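Local coordinates for putative iron-regulated protein A (Parabacteroides distasonis ATCC 8503, PDB 4ECG), which binds calcium ions and is probably an imelysin-like, iron-regulated protein, possibly acting as a metalloendopeptidase, at residues P106-W111 and R146-A151; D287-I292 and A340-G345; F156-P161 and Y280-L285. All coordinates share one frame; numbering follows the deposited sequence.

How the contacts relate
All three contacts belong to the largely helical imelysin domain. Contact 1 and contact 3 are neighbours, their centres about 15 Å apart: helix 147-155 of contact 1 runs directly into strand 156-157 of contact 3, and W111 CH2 packs on Y280 OH at 3.6 Å. Contacts 2 and 3, with centres about 16 Å apart, share helix 284-300, and L285 CD1 lies 3.5 Å from I344 O. Contacts 1 and 2 do not touch; their nearest atoms are about 5 Å apart. Calcium ions mark two of the three: D109 and W111 each hold one in contact 1, and E160 holds one in contact 3. The side chain of Y288 in contact 2 comes within about 8 Å of a bound calcium ion (nearest atoms).

Contact 1 of 3, residues P106-W111 and R146-A151; sequences PSLDSW and RGFHTA. With CA (calcium ion), chain F; CA (calcium ion), chain K.
L108 and G147 mark the closest backbone approach, their CA atoms 4.4 Å apart, where helix 104-109 meets helix 147-155. F148 N donates a nearly straight bond to L108 O (2.8 Å, 169°). G147 has positive phi and presses its CA to 3.3 Å from L108 O; a CB there would clash with that oxygen. R146, just before it, stretches out to S107: NH2 donates to OG (2.8 Å), which stands tilted from the guanidinium plane, and NE adds a weak bond. D187 also holds S107 OG, while R146 NH1 goes to the carbonyls of I130 and G132. H149 receives the edge of W111 over one face, a T-shaped pair with centroids 5.1 Å apart and planes at 63°. H149 ND1 is bonded to E152 and NE2 to E277. With CG anti to the backbone N (chi1 -160°), D109 swings its carboxylate between ring and metal: OD1 pairs with R85, and OD2, bonded also to W88, binds a calcium ion at 2.5 Å together with E92. W111 O binds a second calcium ion at 2.3 Å. G147, H149 and E152 spell the GxHxxE motif of imelysin-like proteins, set here beside a calcium site.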
ATOM      1  N   PRO A 106      -0.916  -3.167  -9.693  1.00 49.52           N
ATOM      2  CA  PRO A 106      -0.094  -4.300 -10.105  1.00 46.58           C
ATOM      3  C   PRO A 106       1.130  -3.936 -10.941  1.00 45.32           C
ATOM      4  O   PRO A 106       2.123  -4.654 -10.914  1.00 44.58           O
ATOM      5  CB  PRO A 106      -1.088  -5.164 -10.921  1.00 48.86           C
ATOM      6  CG  PRO A 106      -2.116  -4.206 -11.367  1.00 50.33           C
ATOM      7  CD  PRO A 106      -2.296  -3.347 -10.149  1.00 49.81           C
ATOM      8  N   SER A 107       1.088  -2.840 -11.671  1.00 45.02           N
ATOM      9  CA  SER A 107       2.253  -2.484 -12.461  1.00 45.22           C
ATOM     10  C   SER A 107       3.436  -2.167 -11.541  1.00 43.76           C
ATOM     11  O   SER A 107       4.555  -2.533 -11.825  1.00 48.20           O
ATOM     12  CB  SER A 107       1.947  -1.319 -13.393  1.00 44.75           C
ATOM     13  OG  SER A 107       3.040  -1.088 -14.281  1.00 44.77           O
ATOM     14  N   LEU A 108       3.156  -1.508 -10.434  1.00 45.24           N
ATOM     15  CA  LEU A 108       4.160  -1.023  -9.487  1.00 43.19           C
ATOM     16  C   LEU A 108       4.599  -2.091  -8.498  1.00 44.09           C
ATOM     17  O   LEU A 108       5.678  -1.975  -7.954  1.00 39.47           O
ATOM     18  CB  LEU A 108       3.562   0.125  -8.664  1.00 44.00           C
ATOM     19  CG  LEU A 108       3.718   1.540  -9.217  1.00 44.62           C
ATOM     20  CD1 LEU A 108       2.736   2.443  -8.513  1.00 41.34           C
ATOM     21  CD2 LEU A 108       5.187   2.005  -9.050  1.00 43.30           C
ATOM     22  N   ASP A 109       3.766  -3.116  -8.220  1.00 47.07           N
ATOM     23  CA  ASP A 109       3.948  -3.830  -6.966  1.00 49.22           C
ATOM     24  C   ASP A 109       3.363  -5.234  -6.975  1.00 51.27           C
ATOM     25  O   ASP A 109       2.781  -5.682  -5.988  1.00 49.59           O
ATOM     26  CB  ASP A 109       3.354  -2.972  -5.831  1.00 52.61           C
ATOM     27  CG  ASP A 109       3.891  -3.331  -4.410  1.00 58.47           C
ATOM     28  OD1 ASP A 109       5.044  -3.809  -4.247  1.00 53.15           O
ATOM     29  OD2 ASP A 109       3.129  -3.069  -3.432  1.00 59.65           O
ATOM     30  N   SER A 110       3.602  -5.969  -8.056  1.00 47.85           N
ATOM     31  CA  SER A 110       3.150  -7.346  -8.095  1.00 44.96           C
ATOM     32  C   SER A 110       3.969  -8.255  -7.176  1.00 46.13           C
ATOM     33  O   SER A 110       5.203  -8.146  -7.076  1.00 41.74           O
ATOM     34  CB  SER A 110       3.131  -7.886  -9.539  1.00 46.22           C
ATOM     35  OG  SER A 110       2.216  -7.153 -10.348  1.00 40.25           O
ATOM     36  N   TRP A 111       3.253  -9.167  -6.525  1.00 49.33           N
ATOM     37  CA  TRP A 111       3.823 -10.240  -5.728  1.00 46.49           C
ATOM     38  C   TRP A 111       2.913 -11.462  -5.801  1.00 48.97           C
ATOM     39  O   TRP A 111       1.667 -11.334  -5.802  1.00 52.27           O
ATOM     40  CB  TRP A 111       3.949  -9.765  -4.278  1.00 45.85           C
ATOM     41  CG  TRP A 111       4.650 -10.750  -3.399  1.00 46.95           C
ATOM     42  CD1 TRP A 111       4.086 -11.628  -2.486  1.00 49.45           C
ATOM     43  CD2 TRP A 111       6.084 -11.037  -3.361  1.00 47.15           C
ATOM     44  NE1 TRP A 111       5.047 -12.432  -1.918  1.00 47.60           N
ATOM     45  CE2 TRP A 111       6.261 -12.130  -2.407  1.00 46.97           C
ATOM     46  CE3 TRP A 111       7.184 -10.575  -4.062  1.00 49.15           C
ATOM     47  CZ2 TRP A 111       7.503 -12.669  -2.143  1.00 46.21           C
ATOM     48  CZ3 TRP A 111       8.434 -11.114  -3.787  1.00 47.95           C
ATOM     49  CH2 TRP A 111       8.594 -12.130  -2.841  1.00 48.49           C
ATOM     50  N   ARG A 146       8.488  -7.028 -13.135  1.00 39.67           N
ATOM     51  CA  ARG A 146       8.936  -5.707 -12.821  1.00 39.80           C
ATOM     52  C   ARG A 146       8.455  -5.210 -11.425  1.00 37.59           C
ATOM     53  O   ARG A 146       8.177  -5.997 -10.570  1.00 40.49           O
ATOM     54  CB  ARG A 146       8.585  -4.768 -13.991  1.00 43.00           C
ATOM     55  CG  ARG A 146       7.116  -4.543 -14.179  1.00 41.16           C
ATOM     56  CD  ARG A 146       6.833  -3.340 -15.048  1.00 43.24           C
ATOM     57  NE  ARG A 146       5.382  -3.106 -15.195  1.00 43.02           N
ATOM     58  CZ  ARG A 146       4.631  -3.354 -16.263  1.00 45.33           C
ATOM     59  NH1 ARG A 146       5.146  -3.853 -17.374  1.00 47.92           N
ATOM     60  NH2 ARG A 146       3.325  -3.055 -16.232  1.00 47.66           N
ATOM     61  N   GLY A 147       8.453  -3.904 -11.178  1.00 40.78           N
ATOM     62  CA  GLY A 147       7.860  -3.332  -9.970  1.00 44.45           C
ATOM     63  C   GLY A 147       8.830  -3.347  -8.801  1.00 47.82           C
ATOM     64  O   GLY A 147       9.993  -3.781  -8.970  1.00 43.12           O
ATOM     65  N   PHE A 148       8.337  -2.868  -7.647  1.00 44.64           N
ATOM     66  CA  PHE A 148       9.121  -2.743  -6.400  1.00 47.56           C
ATOM     67  C   PHE A 148       9.894  -4.020  -6.036  1.00 43.39           C
ATOM     68  O   PHE A 148      11.030  -3.974  -5.596  1.00 40.02           O
ATOM     69  CB  PHE A 148       8.222  -2.462  -5.211  1.00 44.25           C
ATOM     70  CG  PHE A 148       7.953  -1.021  -4.942  1.00 42.09           C
ATOM     71  CD1 PHE A 148       8.789  -0.302  -4.144  1.00 41.69           C
ATOM     72  CD2 PHE A 148       6.790  -0.433  -5.396  1.00 43.28           C
ATOM     73  CE1 PHE A 148       8.515   0.997  -3.830  1.00 43.75           C
ATOM     74  CE2 PHE A 148       6.498   0.868  -5.094  1.00 43.05           C
ATOM     75  CZ  PHE A 148       7.380   1.584  -4.309  1.00 41.33           C
ATOM     76  N   HIS A 149       9.270  -5.151  -6.245  1.00 40.22           N
ATOM     77  CA  HIS A 149       9.874  -6.393  -5.762  1.00 42.38           C
ATOM     78  C   HIS A 149      10.923  -6.961  -6.674  1.00 41.67           C
ATOM     79  O   HIS A 149      11.789  -7.701  -6.221  1.00 40.21           O
ATOM     80  CB  HIS A 149       8.792  -7.410  -5.398  1.00 41.25           C
ATOM     81  CG  HIS A 149       7.868  -6.920  -4.294  1.00 44.10           C
ATOM     82  ND1 HIS A 149       8.316  -6.610  -3.058  1.00 47.92           N
ATOM     83  CD2 HIS A 149       6.525  -6.622  -4.307  1.00 48.28           C
ATOM     84  CE1 HIS A 149       7.304  -6.164  -2.324  1.00 52.33           C
ATOM     85  NE2 HIS A 149       6.197  -6.177  -3.085  1.00 50.78           N
ATOM     86  N   THR A 150      10.899  -6.602  -7.956  1.00 41.33           N
ATOM     87  CA  THR A 150      11.947  -7.063  -8.849  1.00 42.01           C
ATOM     88  C   THR A 150      13.218  -6.235  -8.513  1.00 41.05           C
ATOM     89  O   THR A 150      14.295  -6.797  -8.399  1.00 48.26           O
ATOM     90  CB  THR A 150      11.558  -6.975 -10.352  1.00 40.86           C
ATOM     91  OG1 THR A 150      10.446  -7.822 -10.603  1.00 39.28           O
ATOM     92  CG2 THR A 150      12.711  -7.401 -11.264  1.00 40.53           C
ATOM     93  N   ALA A 151      13.080  -4.921  -8.376  1.00 39.38           N
ATOM     94  CA  ALA A 151      14.161  -4.032  -7.918  1.00 41.94           C
ATOM     95  C   ALA A 151      14.708  -4.546  -6.548  1.00 41.92           C
ATOM     96  O   ALA A 151      15.892  -4.728  -6.390  1.00 46.13           O
ATOM     97  CB  ALA A 151      13.648  -2.578  -7.830  1.00 36.73           C
TER
HETATM   98 CA    CA F 504       1.668  -4.007  -1.570  1.00 93.49          CA
HETATM   99 CA    CA K 509      -0.656 -11.210  -5.626  1.00 79.86          CA
HETATM  100  O   HOH W   1       6.931  -6.067  -7.914  1.00 34.71           O
HETATM  101  O   HOH W   2       0.160 -10.234  -7.658  1.00 50.94           O
HETATM  102  O   HOH W   3      -0.543 -13.326  -4.400  1.00 72.46           O
HETATM  103  O   HOH W   4       0.170  -9.064  -4.772  1.00 62.57           O

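Contact 2 of 3, residues D287-I292 and A340-G345; sequences DYKNNI and AINAIG
N342 and Y288 supply the flat groups, and neither lays a face on the other segment. The amide of N342 brings its oxygen alongside the aliphatic part of K289, OD1 coming to 3.6 Å from CD in an oblique crossing. Y288 touches I341 through CB alone, 4.0 Å from CG2; its end leads away, and the side chain touches K250 and I251 of helix 239-259. The centre of the contact is I341, whose two branches fork over one turn of helix 284-300. CG2, standing anti to the backbone N, reaches the backbone between Y288 and K289, 3.8 Å from K289 N. The other branch is extended (chi2 162°) and carries CD1 to I292 CG1 (3.5 Å), a turn beyond Y288, and within 3.8 Å of Y288 O. That carbonyl already accepts the helical bond from I292 N, so the methyl does not cost the oxygen its helical partner. The backbones stay 6.2 Å apart at their nearest CA atoms, K289 and I341. I292 is further packed by T337 and I338 of helix 324-343 and by L368 of helix 355-377. D287 turns instead to R85, N290 to Q90 and N291 to K250. No hydrogen bond or salt bridge joins the two segments: the helices meet mainly through aliphatic carbon, which touches N342 OD1, K289 N and Y288 O without bonding them, and hold by shape and the burial of carbon.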
ATOM      1  N   ASP A 287       5.815  -2.350   6.004  1.00 39.94           N
ATOM      2  CA  ASP A 287       4.728  -2.257   5.017  1.00 41.34           C
ATOM      3  C   ASP A 287       3.382  -2.375   5.707  1.00 42.27           C
ATOM      4  O   ASP A 287       2.512  -1.523   5.535  1.00 41.13           O
ATOM      5  CB  ASP A 287       4.828  -3.337   3.957  1.00 42.60           C
ATOM      6  CG  ASP A 287       6.058  -3.178   3.005  1.00 45.02           C
ATOM      7  OD1 ASP A 287       6.759  -2.135   3.024  1.00 49.99           O
ATOM      8  OD2 ASP A 287       6.296  -4.135   2.237  1.00 45.68           O
ATOM      9  N   TYR A 288       3.215  -3.413   6.526  1.00 41.84           N
ATOM     10  CA  TYR A 288       1.895  -3.678   7.078  1.00 42.27           C
ATOM     11  C   TYR A 288       1.433  -2.564   8.006  1.00 44.17           C
ATOM     12  O   TYR A 288       0.287  -2.129   7.929  1.00 47.90           O
ATOM     13  CB  TYR A 288       1.802  -5.021   7.782  1.00 43.62           C
ATOM     14  CG  TYR A 288       2.369  -6.245   7.056  1.00 41.15           C
ATOM     15  CD1 TYR A 288       2.366  -6.355   5.688  1.00 39.75           C
ATOM     16  CD2 TYR A 288       2.880  -7.294   7.781  1.00 43.96           C
ATOM     17  CE1 TYR A 288       2.881  -7.478   5.042  1.00 40.49           C
ATOM     18  CE2 TYR A 288       3.382  -8.425   7.152  1.00 48.61           C
ATOM     19  CZ  TYR A 288       3.406  -8.493   5.781  1.00 45.72           C
ATOM     20  OH  TYR A 288       3.976  -9.589   5.195  1.00 45.21           O
ATOM     21  N   LYS A 289       2.326  -2.111   8.883  1.00 49.91           N
ATOM     22  CA  LYS A 289       2.111  -0.932   9.693  1.00 49.66           C
ATOM     23  C   LYS A 289       1.753   0.263   8.819  1.00 48.33           C
ATOM     24  O   LYS A 289       0.821   1.030   9.156  1.00 43.47           O
ATOM     25  CB  LYS A 289       3.371  -0.604  10.562  1.00 54.97           C
ATOM     26  CG  LYS A 289       3.312   0.708  11.337  1.00 58.17           C
ATOM     27  CD  LYS A 289       4.694   1.322  11.568  1.00 66.32           C
ATOM     28  CE  LYS A 289       5.136   2.165  10.384  1.00 69.69           C
ATOM     29  NZ  LYS A 289       6.547   2.587  10.512  1.00 74.55           N
ATOM     30  N   ASN A 290       2.492   0.457   7.717  1.00 44.44           N
ATOM     31  CA  ASN A 290       2.208   1.651   6.899  1.00 43.43           C
ATOM     32  C   ASN A 290       0.822   1.560   6.232  1.00 43.55           C
ATOM     33  O   ASN A 290       0.123   2.571   6.141  1.00 43.47           O
ATOM     34  CB  ASN A 290       3.323   1.943   5.906  1.00 39.96           C
ATOM     35  CG  ASN A 290       4.516   2.633   6.563  1.00 43.66           C
ATOM     36  OD1 ASN A 290       4.345   3.579   7.364  1.00 42.73           O
ATOM     37  ND2 ASN A 290       5.738   2.223   6.164  1.00 41.16           N
ATOM     38  N   ASN A 291       0.428   0.364   5.803  1.00 38.59           N
ATOM     39  CA  ASN A 291      -0.924   0.154   5.339  1.00 40.84           C
ATOM     40  C   ASN A 291      -2.023   0.556   6.357  1.00 44.62           C
ATOM     41  O   ASN A 291      -3.100   1.042   5.983  1.00 44.18           O
ATOM     42  CB  ASN A 291      -1.154  -1.306   5.033  1.00 40.25           C
ATOM     43  CG  ASN A 291      -0.325  -1.840   3.884  1.00 42.44           C
ATOM     44  OD1 ASN A 291      -0.047  -3.047   3.849  1.00 40.71           O
ATOM     45  ND2 ASN A 291       0.058  -0.972   2.936  1.00 42.61           N
ATOM     46  N   ILE A 292      -1.776   0.355   7.643  1.00 45.32           N
ATOM     47  CA  ILE A 292      -2.778   0.763   8.626  1.00 44.40           C
ATOM     48  C   ILE A 292      -2.612   2.258   8.897  1.00 43.53           C
ATOM     49  O   ILE A 292      -3.580   2.927   9.114  1.00 46.61           O
ATOM     50  CB  ILE A 292      -2.687  -0.083   9.889  1.00 42.84           C
ATOM     51  CG1 ILE A 292      -2.798  -1.567   9.523  1.00 43.79           C
ATOM     52  CG2 ILE A 292      -3.743   0.350  10.888  1.00 45.01           C
ATOM     53  CD1 ILE A 292      -4.059  -1.997   8.748  1.00 39.17           C
ATOM     54  N   ALA A 340      -0.263  -3.998  17.477  1.00 50.86           N
ATOM     55  CA  ALA A 340      -0.208  -5.462  17.327  1.00 49.87           C
ATOM     56  C   ALA A 340       0.736  -5.826  16.167  1.00 49.50           C
ATOM     57  O   ALA A 340       1.537  -6.707  16.287  1.00 49.90           O
ATOM     58  CB  ALA A 340      -1.594  -6.037  17.091  1.00 48.86           C
ATOM     59  N   ILE A 341       0.671  -5.087  15.074  1.00 48.19           N
ATOM     60  CA  ILE A 341       1.567  -5.336  13.973  1.00 48.32           C
ATOM     61  C   ILE A 341       2.996  -5.118  14.456  1.00 48.69           C
ATOM     62  O   ILE A 341       3.787  -6.013  14.266  1.00 47.59           O
ATOM     63  CB  ILE A 341       1.262  -4.502  12.714  1.00 45.40           C
ATOM     64  CG1 ILE A 341      -0.091  -4.917  12.120  1.00 48.86           C
ATOM     65  CG2 ILE A 341       2.387  -4.681  11.718  1.00 44.26           C
ATOM     66  CD1 ILE A 341      -0.755  -3.954  11.136  1.00 46.33           C
ATOM     67  N   ASN A 342       3.287  -3.987  15.127  1.00 48.75           N
ATOM     68  CA  ASN A 342       4.632  -3.665  15.634  1.00 50.19           C
ATOM     69  C   ASN A 342       5.197  -4.668  16.671  1.00 50.23           C
ATOM     70  O   ASN A 342       6.395  -4.784  16.818  1.00 51.52           O
ATOM     71  CB  ASN A 342       4.689  -2.252  16.260  1.00 56.01           C
ATOM     72  CG  ASN A 342       4.556  -1.116  15.250  1.00 56.31           C
ATOM     73  OD1 ASN A 342       4.747  -1.296  14.064  1.00 55.24           O
ATOM     74  ND2 ASN A 342       4.197   0.071  15.745  1.00 53.08           N
ATOM     75  N   ALA A 343       4.338  -5.369  17.393  1.00 51.89           N
ATOM     76  CA  ALA A 343       4.774  -6.308  18.417  1.00 52.20           C
ATOM     77  C   ALA A 343       5.203  -7.649  17.797  1.00 52.97           C
ATOM     78  O   ALA A 343       5.873  -8.454  18.477  1.00 52.72           O
ATOM     79  CB  ALA A 343       3.672  -6.521  19.485  1.00 49.09           C
ATOM     80  N   ILE A 344       4.806  -7.916  16.548  1.00 52.13           N
ATOM     81  CA  ILE A 344       5.269  -9.152  15.844  1.00 49.88           C
ATOM     82  C   ILE A 344       6.777  -9.126  15.719  1.00 49.46           C
ATOM     83  O   ILE A 344       7.389  -8.081  15.447  1.00 49.67           O
ATOM     84  CB  ILE A 344       4.646  -9.400  14.437  1.00 48.19           C
ATOM     85  CG1 ILE A 344       3.116  -9.573  14.560  1.00 47.37           C
ATOM     86  CG2 ILE A 344       5.247 -10.653  13.790  1.00 43.77           C
ATOM     87  CD1 ILE A 344       2.333  -9.371  13.297  1.00 41.37           C
ATOM     88  N   GLY A 345       7.365 -10.303  15.902  1.00 50.24           N
ATOM     89  CA  GLY A 345       8.800 -10.442  15.878  1.00 48.37           C
ATOM     90  C   GLY A 345       9.397 -10.101  14.528  1.00 47.51           C
ATOM     91  O   GLY A 345       8.929 -10.544  13.521  1.00 48.24           O
TER

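Contact 3 of 3, residues F156-P161 and Y280-L285; sequences FLDGEP and YSWNSL. With CA (calcium ion), chain I.
W282 lies flat against the tip of a beta hairpin with a two-residue loop, in which strands 156-157 and 160-161 are joined by a type I' turn from L157 to E160. Its CB starts 4.2 Å from G159 CA. With CG anti to its own carbonyl carbon (chi1 -63°), the indole slides beneath the turn: CD1 comes to 3.6 Å from G159 N, and G159 CA stands 3.6 Å from the centroid of the five-membered ring, a CH-pi contact over the face. G159 also has positive phi, and a CB on it would run into the indole. Further out, CE2 lies under D158 O at 3.3 Å, and CZ2 and then CH2 continue beneath the same carbonyl oxygen. At the ring edge W282 NE1 donates to D158 OD1 (2.9 Å, 170°), in the indole plane but from above the carboxylate plane; R349 makes a salt bridge to the same oxygen. Replacing W282 by alanine takes away the indole, which would probably leave D158 OD1 without that donor and G159 without the flat surface beneath it. The backbone adds a second tie, G159 N to Y280 O at 2.9 Å. Behind it S281 sets CB over the centre of the F156 ring, 3.5 Å from the centroid, while its OG is bonded to E152; F156 in turn meets W81 edge-to-face. The hairpin is thereby fastened to the loop leading into helix 284-300. On the outgoing strand E160 points away from that loop, and its OE1 binds a calcium ion at 2.7 Å, one of whose waters donates to P161 O.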
ATOM      1  N   PHE A 156      18.870  -6.234  -2.673  1.00 42.16           N
ATOM      2  CA  PHE A 156      18.862  -6.710  -1.308  1.00 46.10           C
ATOM      3  C   PHE A 156      19.101  -8.230  -1.234  1.00 47.07           C
ATOM      4  O   PHE A 156      18.679  -8.976  -2.099  1.00 45.09           O
ATOM      5  CB  PHE A 156      17.482  -6.445  -0.641  1.00 39.84           C
ATOM      6  CG  PHE A 156      17.189  -5.014  -0.343  1.00 40.88           C
ATOM      7  CD1 PHE A 156      17.696  -4.401   0.827  1.00 45.43           C
ATOM      8  CD2 PHE A 156      16.370  -4.270  -1.160  1.00 41.69           C
ATOM      9  CE1 PHE A 156      17.407  -3.088   1.119  1.00 44.04           C
ATOM     10  CE2 PHE A 156      16.070  -2.944  -0.857  1.00 42.46           C
ATOM     11  CZ  PHE A 156      16.605  -2.356   0.264  1.00 44.45           C
ATOM     12  N   LEU A 157      19.741  -8.679  -0.169  1.00 48.89           N
ATOM     13  CA  LEU A 157      19.810 -10.106   0.126  1.00 53.34           C
ATOM     14  C   LEU A 157      19.562 -10.314   1.615  1.00 53.74           C
ATOM     15  O   LEU A 157      20.291  -9.801   2.494  1.00 53.35           O
ATOM     16  CB  LEU A 157      21.161 -10.673  -0.276  1.00 55.87           C
ATOM     17  CG  LEU A 157      21.369 -12.181  -0.153  1.00 63.59           C
ATOM     18  CD1 LEU A 157      20.364 -12.908  -1.055  1.00 64.17           C
ATOM     19  CD2 LEU A 157      22.824 -12.507  -0.530  1.00 66.62           C
ATOM     20  N   ASP A 158      18.530 -11.084   1.899  1.00 55.44           N
ATOM     21  CA  ASP A 158      18.077 -11.309   3.263  1.00 59.78           C
ATOM     22  C   ASP A 158      18.243 -10.125   4.268  1.00 50.68           C
ATOM     23  O   ASP A 158      18.825 -10.262   5.322  1.00 55.75           O
ATOM     24  CB  ASP A 158      18.653 -12.626   3.803  1.00 64.45           C
ATOM     25  CG  ASP A 158      17.549 -13.577   4.294  1.00 74.75           C
ATOM     26  OD1 ASP A 158      16.346 -13.180   4.476  1.00 64.43           O
ATOM     27  OD2 ASP A 158      17.889 -14.753   4.463  1.00 87.56           O
ATOM     28  N   GLY A 159      17.682  -8.982   3.915  1.00 45.29           N
ATOM     29  CA  GLY A 159      17.633  -7.848   4.783  1.00 47.09           C
ATOM     30  C   GLY A 159      18.674  -6.763   4.568  1.00 49.87           C
ATOM     31  O   GLY A 159      18.555  -5.683   5.124  1.00 46.65           O
ATOM     32  N   GLU A 160      19.673  -7.031   3.755  1.00 52.16           N
ATOM     33  CA  GLU A 160      20.800  -6.144   3.680  1.00 58.85           C
ATOM     34  C   GLU A 160      21.024  -5.788   2.245  1.00 51.75           C
ATOM     35  O   GLU A 160      20.661  -6.551   1.361  1.00 50.37           O
ATOM     36  CB  GLU A 160      22.070  -6.859   4.196  1.00 61.86           C
ATOM     37  CG  GLU A 160      22.048  -7.156   5.682  1.00 69.07           C
ATOM     38  CD  GLU A 160      23.381  -7.625   6.251  1.00 73.56           C
ATOM     39  OE1 GLU A 160      24.262  -8.084   5.481  1.00 77.16           O
ATOM     40  OE2 GLU A 160      23.539  -7.512   7.484  1.00 74.47           O
ATOM     41  N   PRO A 161      21.736  -4.681   2.010  1.00 52.67           N
ATOM     42  CA  PRO A 161      22.290  -4.476   0.695  1.00 48.19           C
ATOM     43  C   PRO A 161      22.997  -5.688   0.220  1.00 47.02           C
ATOM     44  O   PRO A 161      23.707  -6.358   0.970  1.00 50.70           O
ATOM     45  CB  PRO A 161      23.236  -3.331   0.907  1.00 52.80           C
ATOM     46  CG  PRO A 161      22.551  -2.515   1.977  1.00 52.89           C
ATOM     47  CD  PRO A 161      22.141  -3.597   2.918  1.00 53.51           C
ATOM     48  N   TYR A 280      12.701 -10.068   0.842  1.00 43.75           N
ATOM     49  CA  TYR A 280      14.074  -9.851   0.346  1.00 42.44           C
ATOM     50  C   TYR A 280      14.803  -8.808   1.192  1.00 43.73           C
ATOM     51  O   TYR A 280      15.979  -8.977   1.542  1.00 44.86           O
ATOM     52  CB  TYR A 280      14.098  -9.441  -1.146  1.00 41.31           C
ATOM     53  CG  TYR A 280      13.405 -10.407  -2.089  1.00 42.77           C
ATOM     54  CD1 TYR A 280      13.482 -11.802  -1.907  1.00 45.03           C
ATOM     55  CD2 TYR A 280      12.686  -9.943  -3.174  1.00 44.79           C
ATOM     56  CE1 TYR A 280      12.860 -12.679  -2.797  1.00 47.21           C
ATOM     57  CE2 TYR A 280      12.045 -10.813  -4.029  1.00 42.99           C
ATOM     58  CZ  TYR A 280      12.133 -12.174  -3.859  1.00 45.57           C
ATOM     59  OH  TYR A 280      11.457 -13.038  -4.744  1.00 49.87           O
ATOM     60  N   SER A 281      14.081  -7.748   1.555  1.00 43.27           N
ATOM     61  CA  SER A 281      14.649  -6.613   2.224  1.00 42.75           C
ATOM     62  C   SER A 281      14.240  -6.532   3.690  1.00 43.89           C
ATOM     63  O   SER A 281      14.702  -5.611   4.402  1.00 40.00           O
ATOM     64  CB  SER A 281      14.209  -5.321   1.520  1.00 43.49           C
ATOM     65  OG  SER A 281      12.820  -5.146   1.613  1.00 39.17           O
ATOM     66  N   TRP A 282      13.401  -7.460   4.137  1.00 40.43           N
ATOM     67  CA  TRP A 282      12.822  -7.401   5.508  1.00 43.00           C
ATOM     68  C   TRP A 282      12.055  -6.106   5.708  1.00 43.23           C
ATOM     69  O   TRP A 282      12.315  -5.373   6.637  1.00 44.94           O
ATOM     70  CB  TRP A 282      13.905  -7.520   6.600  1.00 39.81           C
ATOM     71  CG  TRP A 282      14.689  -8.821   6.646  1.00 45.45           C
ATOM     72  CD1 TRP A 282      14.700  -9.848   5.707  1.00 46.39           C
ATOM     73  CD2 TRP A 282      15.651  -9.269   7.690  1.00 43.64           C
ATOM     74  NE1 TRP A 282      15.552 -10.847   6.088  1.00 48.60           N
ATOM     75  CE2 TRP A 282      16.138 -10.573   7.260  1.00 47.44           C
ATOM     76  CE3 TRP A 282      16.142  -8.722   8.867  1.00 46.44           C
ATOM     77  CZ2 TRP A 282      17.067 -11.296   7.999  1.00 51.35           C
ATOM     78  CZ3 TRP A 282      17.088  -9.441   9.612  1.00 46.21           C
ATOM     79  CH2 TRP A 282      17.543 -10.699   9.190  1.00 50.05           C
ATOM     80  N   ASN A 283      11.133  -5.783   4.807  1.00 43.38           N
ATOM     81  CA  ASN A 283      10.369  -4.562   4.921  1.00 44.90           C
ATOM     82  C   ASN A 283       8.932  -4.899   5.224  1.00 43.07           C
ATOM     83  O   ASN A 283       8.088  -4.035   5.165  1.00 42.39           O
ATOM     84  CB  ASN A 283      10.481  -3.705   3.634  1.00 45.09           C
ATOM     85  CG  ASN A 283      10.551  -2.184   3.899  1.00 44.41           C
ATOM     86  OD1 ASN A 283      11.578  -1.629   4.357  1.00 43.89           O
ATOM     87  ND2 ASN A 283       9.490  -1.491   3.500  1.00 43.26           N
ATOM     88  N   SER A 284       8.649  -6.129   5.599  1.00 41.69           N
ATOM     89  CA  SER A 284       7.257  -6.579   5.595  1.00 43.97           C
ATOM     90  C   SER A 284       6.435  -5.900   6.685  1.00 46.63           C
ATOM     91  O   SER A 284       5.362  -5.306   6.406  1.00 44.24           O
ATOM     92  CB  SER A 284       7.198  -8.086   5.732  1.00 42.01           C
ATOM     93  OG  SER A 284       8.255  -8.655   4.961  1.00 43.83           O
ATOM     94  N   LEU A 285       6.940  -5.977   7.909  1.00 43.25           N
ATOM     95  CA  LEU A 285       6.266  -5.332   9.051  1.00 44.49           C
ATOM     96  C   LEU A 285       6.153  -3.826   8.894  1.00 41.46           C
ATOM     97  O   LEU A 285       5.133  -3.275   9.254  1.00 41.25           O
ATOM     98  CB  LEU A 285       6.927  -5.687  10.392  1.00 43.56           C
ATOM     99  CG  LEU A 285       6.843  -7.187  10.754  1.00 46.15           C
ATOM    100  CD1 LEU A 285       7.685  -7.497  11.983  1.00 47.04           C
ATOM    101  CD2 LEU A 285       5.387  -7.648  10.898  1.00 41.17           C
TER
HETATM  102 CA    CA I 507      26.334  -6.867   4.299  1.00 74.34          CA
HETATM  103  O   HOH W   5      25.180  -8.126   2.327  1.00 57.07           O
HETATM  104  O   HOH W   6      26.715  -9.306   4.124  1.00 73.38           O
HETATM  105  O   HOH W   7      28.649  -5.952   3.091  1.00 66.17           O